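Local coordinates for p-47 protein (Clostridium botulinum E1 str. 'BoNT E Beluga', PDB 5WIX) that is of unknown function but has a tulip-domain fold like that of bactericidal/permeability-increasing protein, consistent with a role in lipid binding, at residues E240-F243 / M244-L248; I268-S271 / D272-I276. All blocks are in the same frame, centred on the assembly; numbering follows the deposited sequence.

Contact 1 (E240-F243 / M244-L248); sequences EKLF and MENLL
K241 and E245 are joined by a salt bridge one turn apart on the helix, with K241 NZ 3.0 Å from E245 OE1. The two side chains run side by side and point the same way. Both start with CG anti to the backbone N. The lysine then bends at its third and fourth torsions, which brings its ammonium group to the carboxylate.

F243 and M244 make a Met-aromatic contact. M244 SD lies 4.8 Å from the centroid of the F243 ring, 63° off the ring normal, so the approach is oblique. The sulfur is nearest CD2 and CE2 of the ring. CG of M244 lies anti to the carbonyl carbon, chi1 -79°, and the bend at chi2, -40°, puts the sulfur by the ring. F243 CD1 meets L247 CB at 3.8 Å, and the two side chains cross at about a right angle.

The backbone holds these groups in place. M244 N and E245 N bond to E240 O and K241 O, as in an alpha-helix. F243 O then accepts from two donors, L247 N at 2.9 Å and L248 N at 3.0 Å. The second marks a wider, pi-type turn.

The helix is 240-252. M244 packs on L306 of strand 293-307 and L312 of strand 311-322, the F243 ring meets F426 of strand 426-432, and E245 touches V267 of strand 265-269.

Contact 2 (I268-S271 / D272-I276); sequences INTS and DTTGI
I268 and I276 form an antiparallel hydrogen-bonded pair with CA atoms 5.2 Å apart. I268 N donates to I276 O at 2.7 Å, and I276 N returns a bond to I268 O at 2.9 Å. The next pair, N269 and G275, is non-hydrogen-bonded. G275 CA adds a CA-H...O contact to I268 O. Beyond it the chain turns, and T274 O becomes the focus of the bonding. It accepts from T270 N at 3.0 Å and from S271 N at 3.1 Å. Both donors come from the same face of the carbonyl plane, and T270 N lies above that plane, 36° out of it.

This is a beta hairpin. Strands 265-269 and 275-279 are its arms, and residues 270-274 make the connection at the edge of an antiparallel sheet. Strand 275-279 also pairs with strand 293-307.

The hydroxyl of T270 adds a weak hydrogen bond to T274 O, so two backbone amides and one side chain converge on that oxygen. T270 and T274 cross at about a right angle, with T270 OG1 3.3 Å from T274 CG2. That methyl stands anti to the backbone N of T274, while OG1 of the same residue turns to the serine and lies 3.3 Å from S271 CB. S271 OG also lies 2.8 Å from D272 N. At the bend, D272 touches R214, and T273 packs against D24 and S239.

Overall arrangement
The two contacts come in series along the chain, and their centres are about 10 Å apart. Contact 1 is a buried part of helix 240-252. Contact 2 is the surface turn between strands 265-269 and 275-279, which follow that helix. They touch directly at the start of the helix. K241 N is 2.9 Å from T273 O, and E240 OE1 is 3.0 Å from G275 N; both are probable hydrogen bonds. The turn thus packs against the first residues of the helix. Contact 1 also lies close to strand 426-432, which belongs to a different sheet from the hairpin. Helix 240-252 thus touches both sheets: F426 of one, and strands 265-269, 293-307 and 311-322 of the other.

Contact 1 (E240-F243 / M244-L248)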
ATOM      1  N   GLU A 240       1.364   9.409  -1.185  1.00 84.05           N
ATOM      2  CA  GLU A 240       1.791  10.510  -0.326  1.00 85.50           C
ATOM      3  C   GLU A 240       0.619  11.123   0.450  1.00 88.40           C
ATOM      4  O   GLU A 240       0.715  11.319   1.665  1.00 88.80           O
ATOM      5  CB  GLU A 240       2.494  11.601  -1.130  1.00 80.92           C
ATOM      6  CG  GLU A 240       2.452  12.969  -0.448  1.00 88.30           C
ATOM      7  CD  GLU A 240       3.469  13.951  -1.007  1.00103.90           C
ATOM      8  OE1 GLU A 240       3.060  15.015  -1.513  1.00106.10           O
ATOM      9  OE2 GLU A 240       4.682  13.674  -0.920  1.00116.65           O
ATOM     10  N   LYS A 241      -0.483  11.395  -0.244  1.00 75.53           N
ATOM     11  CA  LYS A 241      -1.632  12.040   0.382  1.00 78.06           C
ATOM     12  C   LYS A 241      -2.090  11.252   1.600  1.00 83.78           C
ATOM     13  O   LYS A 241      -2.033  11.756   2.728  1.00 87.20           O
ATOM     14  CB  LYS A 241      -2.793  12.210  -0.610  1.00 87.20           C
ATOM     15  CG  LYS A 241      -4.013  12.937  -0.028  1.00 96.48           C
ATOM     16  CD  LYS A 241      -5.083  13.243  -1.096  1.00108.24           C
ATOM     17  CE  LYS A 241      -6.323  12.353  -0.939  1.00119.22           C
ATOM     18  NZ  LYS A 241      -6.779  12.205   0.492  1.00121.19           N
ATOM     19  N   LEU A 242      -2.502  10.006   1.395  1.00 69.38           N
ATOM     20  CA  LEU A 242      -2.995   9.182   2.507  1.00 69.95           C
ATOM     21  C   LEU A 242      -2.036   9.171   3.693  1.00 66.94           C
ATOM     22  O   LEU A 242      -2.450   9.149   4.863  1.00 80.30           O
ATOM     23  CB  LEU A 242      -3.241   7.757   2.029  1.00 72.69           C
ATOM     24  CG  LEU A 242      -4.378   7.634   1.014  1.00 83.50           C
ATOM     25  CD1 LEU A 242      -4.614   6.179   0.691  1.00 85.98           C
ATOM     26  CD2 LEU A 242      -5.653   8.255   1.550  1.00 95.89           C
ATOM     27  N   PHE A 243      -0.747   9.208   3.380  1.00 56.01           N
ATOM     28  CA  PHE A 243       0.272   9.285   4.416  1.00 71.53           C
ATOM     29  C   PHE A 243       0.175  10.592   5.198  1.00 74.47           C
ATOM     30  O   PHE A 243       0.124  10.582   6.434  1.00 59.21           O
ATOM     31  CB  PHE A 243       1.656   9.174   3.810  1.00 58.04           C
ATOM     32  CG  PHE A 243       2.753   9.639   4.723  1.00 56.99           C
ATOM     33  CD1 PHE A 243       3.180   8.844   5.780  1.00 54.53           C
ATOM     34  CD2 PHE A 243       3.382  10.859   4.502  1.00 53.98           C
ATOM     35  CE1 PHE A 243       4.217   9.263   6.612  1.00 55.53           C
ATOM     36  CE2 PHE A 243       4.419  11.286   5.335  1.00 71.66           C
ATOM     37  CZ  PHE A 243       4.837  10.489   6.389  1.00 51.89           C
ATOM     38  N   MET A 244       0.170  11.709   4.468  1.00 54.48           N
ATOM     39  CA  MET A 244       0.027  13.025   5.077  1.00 65.18           C
ATOM     40  C   MET A 244      -1.226  13.098   5.964  1.00 71.53           C
ATOM     41  O   MET A 244      -1.145  13.448   7.149  1.00 67.68           O
ATOM     42  CB  MET A 244      -0.039  14.113   4.000  1.00 56.26           C
ATOM     43  CG  MET A 244       1.305  14.526   3.381  1.00 66.54           C
ATOM     44  SD  MET A 244       2.674  14.648   4.552  1.00 90.19           S
ATOM     45  CE  MET A 244       3.565  16.051   3.868  1.00 67.05           C
ATOM     46  N   GLU A 245      -2.370  12.744   5.378  1.00 63.46           N
ATOM     47  CA  GLU A 245      -3.658  12.858   6.052  1.00 65.32           C
ATOM     48  C   GLU A 245      -3.841  11.884   7.211  1.00 67.99           C
ATOM     49  O   GLU A 245      -4.302  12.271   8.284  1.00 81.67           O
ATOM     50  CB  GLU A 245      -4.789  12.655   5.048  1.00 74.52           C
ATOM     51  CG  GLU A 245      -6.145  13.141   5.512  1.00 79.43           C
ATOM     52  CD  GLU A 245      -7.219  12.932   4.468  1.00100.46           C
ATOM     53  OE1 GLU A 245      -6.937  12.264   3.448  1.00125.85           O
ATOM     54  OE2 GLU A 245      -8.346  13.432   4.665  1.00103.84           O
ATOM     55  N   ASN A 246      -3.480  10.621   7.015  1.00 62.00           N
ATOM     56  CA  ASN A 246      -3.892   9.624   7.995  1.00 58.76           C
ATOM     57  C   ASN A 246      -2.755   9.085   8.842  1.00 63.59           C
ATOM     58  O   ASN A 246      -2.993   8.352   9.810  1.00 65.43           O
ATOM     59  CB  ASN A 246      -4.625   8.493   7.286  1.00 65.07           C
ATOM     60  CG  ASN A 246      -5.805   9.004   6.482  1.00 83.14           C
ATOM     61  OD1 ASN A 246      -5.663   9.353   5.305  1.00 80.51           O
ATOM     62  ND2 ASN A 246      -6.974   9.088   7.127  1.00 85.52           N
ATOM     63  N   LEU A 247      -1.526   9.477   8.514  1.00 58.48           N
ATOM     64  CA  LEU A 247      -0.389   8.988   9.290  1.00 60.83           C
ATOM     65  C   LEU A 247       0.352  10.103  10.011  1.00 60.51           C
ATOM     66  O   LEU A 247       0.569  10.026  11.229  1.00 52.00           O
ATOM     67  CB  LEU A 247       0.568   8.200   8.394  1.00 67.14           C
ATOM     68  CG  LEU A 247       0.046   6.780   8.193  1.00 65.56           C
ATOM     69  CD1 LEU A 247       0.976   5.935   7.320  1.00 71.44           C
ATOM     70  CD2 LEU A 247      -0.133   6.162   9.574  1.00 60.80           C
ATOM     71  N   LEU A 248       0.742  11.137   9.277  1.00 66.64           N
ATOM     72  CA  LEU A 248       1.463  12.238   9.900  1.00 69.50           C
ATOM     73  C   LEU A 248       0.535  13.160  10.714  1.00 80.15           C
ATOM     74  O   LEU A 248       0.657  13.253  11.948  1.00 74.08           O
ATOM     75  CB  LEU A 248       2.207  13.051   8.846  1.00 61.66           C
ATOM     76  CG  LEU A 248       3.111  14.126   9.439  1.00 67.75           C
ATOM     77  CD1 LEU A 248       4.264  13.485  10.210  1.00 64.37           C
ATOM     78  CD2 LEU A 248       3.633  15.048   8.364  1.00 81.86           C
TER

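Contact 2 (I268-S271 / D272-I276)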
ATOM      1  N   ILE A 268      -4.239  19.838   1.768  1.00 86.10           N
ATOM      2  CA  ILE A 268      -4.570  20.437   0.478  1.00 94.83           C
ATOM      3  C   ILE A 268      -3.997  19.627  -0.696  1.00108.27           C
ATOM      4  O   ILE A 268      -2.845  19.185  -0.662  1.00107.68           O
ATOM      5  CB  ILE A 268      -4.043  21.885   0.422  1.00 90.19           C
ATOM      6  CG1 ILE A 268      -4.688  22.710   1.526  1.00 97.68           C
ATOM      7  CG2 ILE A 268      -4.355  22.525  -0.903  1.00 99.28           C
ATOM      8  CD1 ILE A 268      -6.174  22.924   1.311  1.00109.42           C
ATOM      9  N   ASN A 269      -4.801  19.430  -1.736  1.00106.64           N
ATOM     10  CA  ASN A 269      -4.363  18.640  -2.876  1.00104.38           C
ATOM     11  C   ASN A 269      -3.449  19.424  -3.829  1.00111.94           C
ATOM     12  O   ASN A 269      -3.674  20.612  -4.088  1.00119.53           O
ATOM     13  CB  ASN A 269      -5.583  18.097  -3.630  1.00106.16           C
ATOM     14  CG  ASN A 269      -6.269  16.948  -2.891  1.00105.19           C
ATOM     15  OD1 ASN A 269      -5.889  16.592  -1.775  1.00 91.84           O
ATOM     16  ND2 ASN A 269      -7.284  16.363  -3.522  1.00111.11           N
ATOM     17  N   THR A 270      -2.407  18.751  -4.323  1.00113.19           N
ATOM     18  CA  THR A 270      -1.543  19.280  -5.389  1.00118.31           C
ATOM     19  C   THR A 270      -1.511  18.295  -6.570  1.00108.35           C
ATOM     20  O   THR A 270      -1.244  18.671  -7.713  1.00104.56           O
ATOM     21  CB  THR A 270      -0.100  19.556  -4.886  1.00110.64           C
ATOM     22  OG1 THR A 270       0.215  18.675  -3.801  1.00100.63           O
ATOM     23  CG2 THR A 270       0.041  20.992  -4.412  1.00105.83           C
ATOM     24  N   SER A 271      -1.766  17.028  -6.252  1.00108.48           N
ATOM     25  CA  SER A 271      -2.144  16.004  -7.216  1.00116.96           C
ATOM     26  C   SER A 271      -3.301  15.223  -6.591  1.00112.96           C
ATOM     27  O   SER A 271      -3.807  15.597  -5.529  1.00114.70           O
ATOM     28  CB  SER A 271      -0.963  15.082  -7.543  1.00133.48           C
ATOM     29  OG  SER A 271      -1.283  14.129  -8.550  1.00148.12           O
ATOM     30  N   ASP A 272      -3.726  14.138  -7.225  1.00100.50           N
ATOM     31  CA  ASP A 272      -4.710  13.268  -6.593  1.00 87.38           C
ATOM     32  C   ASP A 272      -4.001  12.300  -5.665  1.00 94.44           C
ATOM     33  O   ASP A 272      -4.646  11.476  -5.021  1.00118.01           O
ATOM     34  CB  ASP A 272      -5.534  12.501  -7.626  1.00 98.72           C
ATOM     35  CG  ASP A 272      -6.257  13.413  -8.587  1.00124.27           C
ATOM     36  OD1 ASP A 272      -7.188  14.116  -8.136  1.00136.54           O
ATOM     37  OD2 ASP A 272      -5.898  13.424  -9.789  1.00120.45           O
ATOM     38  N   THR A 273      -2.671  12.401  -5.599  1.00 87.58           N
ATOM     39  CA  THR A 273      -1.860  11.582  -4.681  1.00 84.36           C
ATOM     40  C   THR A 273      -0.771  12.397  -3.964  1.00 88.39           C
ATOM     41  O   THR A 273      -0.088  11.893  -3.076  1.00 83.14           O
ATOM     42  CB  THR A 273      -1.183  10.433  -5.420  1.00 94.74           C
ATOM     43  OG1 THR A 273      -0.414  10.967  -6.506  1.00 90.96           O
ATOM     44  CG2 THR A 273      -2.225   9.455  -5.963  1.00 95.67           C
ATOM     45  N   THR A 274      -0.609  13.653  -4.368  1.00100.08           N
ATOM     46  CA  THR A 274       0.361  14.556  -3.758  1.00103.77           C
ATOM     47  C   THR A 274      -0.380  15.548  -2.864  1.00101.96           C
ATOM     48  O   THR A 274      -1.395  16.108  -3.283  1.00113.56           O
ATOM     49  CB  THR A 274       1.161  15.302  -4.841  1.00120.61           C
ATOM     50  OG1 THR A 274       1.736  14.343  -5.728  1.00140.12           O
ATOM     51  CG2 THR A 274       2.273  16.138  -4.253  1.00128.07           C
ATOM     52  N   GLY A 275       0.111  15.769  -1.645  1.00 86.90           N
ATOM     53  CA  GLY A 275      -0.604  16.610  -0.698  1.00 87.80           C
ATOM     54  C   GLY A 275       0.208  17.398   0.323  1.00 96.78           C
ATOM     55  O   GLY A 275       1.215  16.909   0.852  1.00105.07           O
ATOM     56  N   ILE A 276      -0.252  18.619   0.614  1.00 86.24           N
ATOM     57  CA  ILE A 276       0.377  19.501   1.605  1.00 87.72           C
ATOM     58  C   ILE A 276      -0.486  19.734   2.862  1.00 83.87           C
ATOM     59  O   ILE A 276      -1.709  19.872   2.778  1.00 93.39           O
ATOM     60  CB  ILE A 276       0.713  20.869   0.974  1.00 87.89           C
ATOM     61  CG1 ILE A 276       1.847  20.710  -0.029  1.00101.02           C
ATOM     62  CG2 ILE A 276       1.120  21.888   2.031  1.00 81.44           C
ATOM     63  CD1 ILE A 276       2.430  22.029  -0.492  1.00122.42           C
TER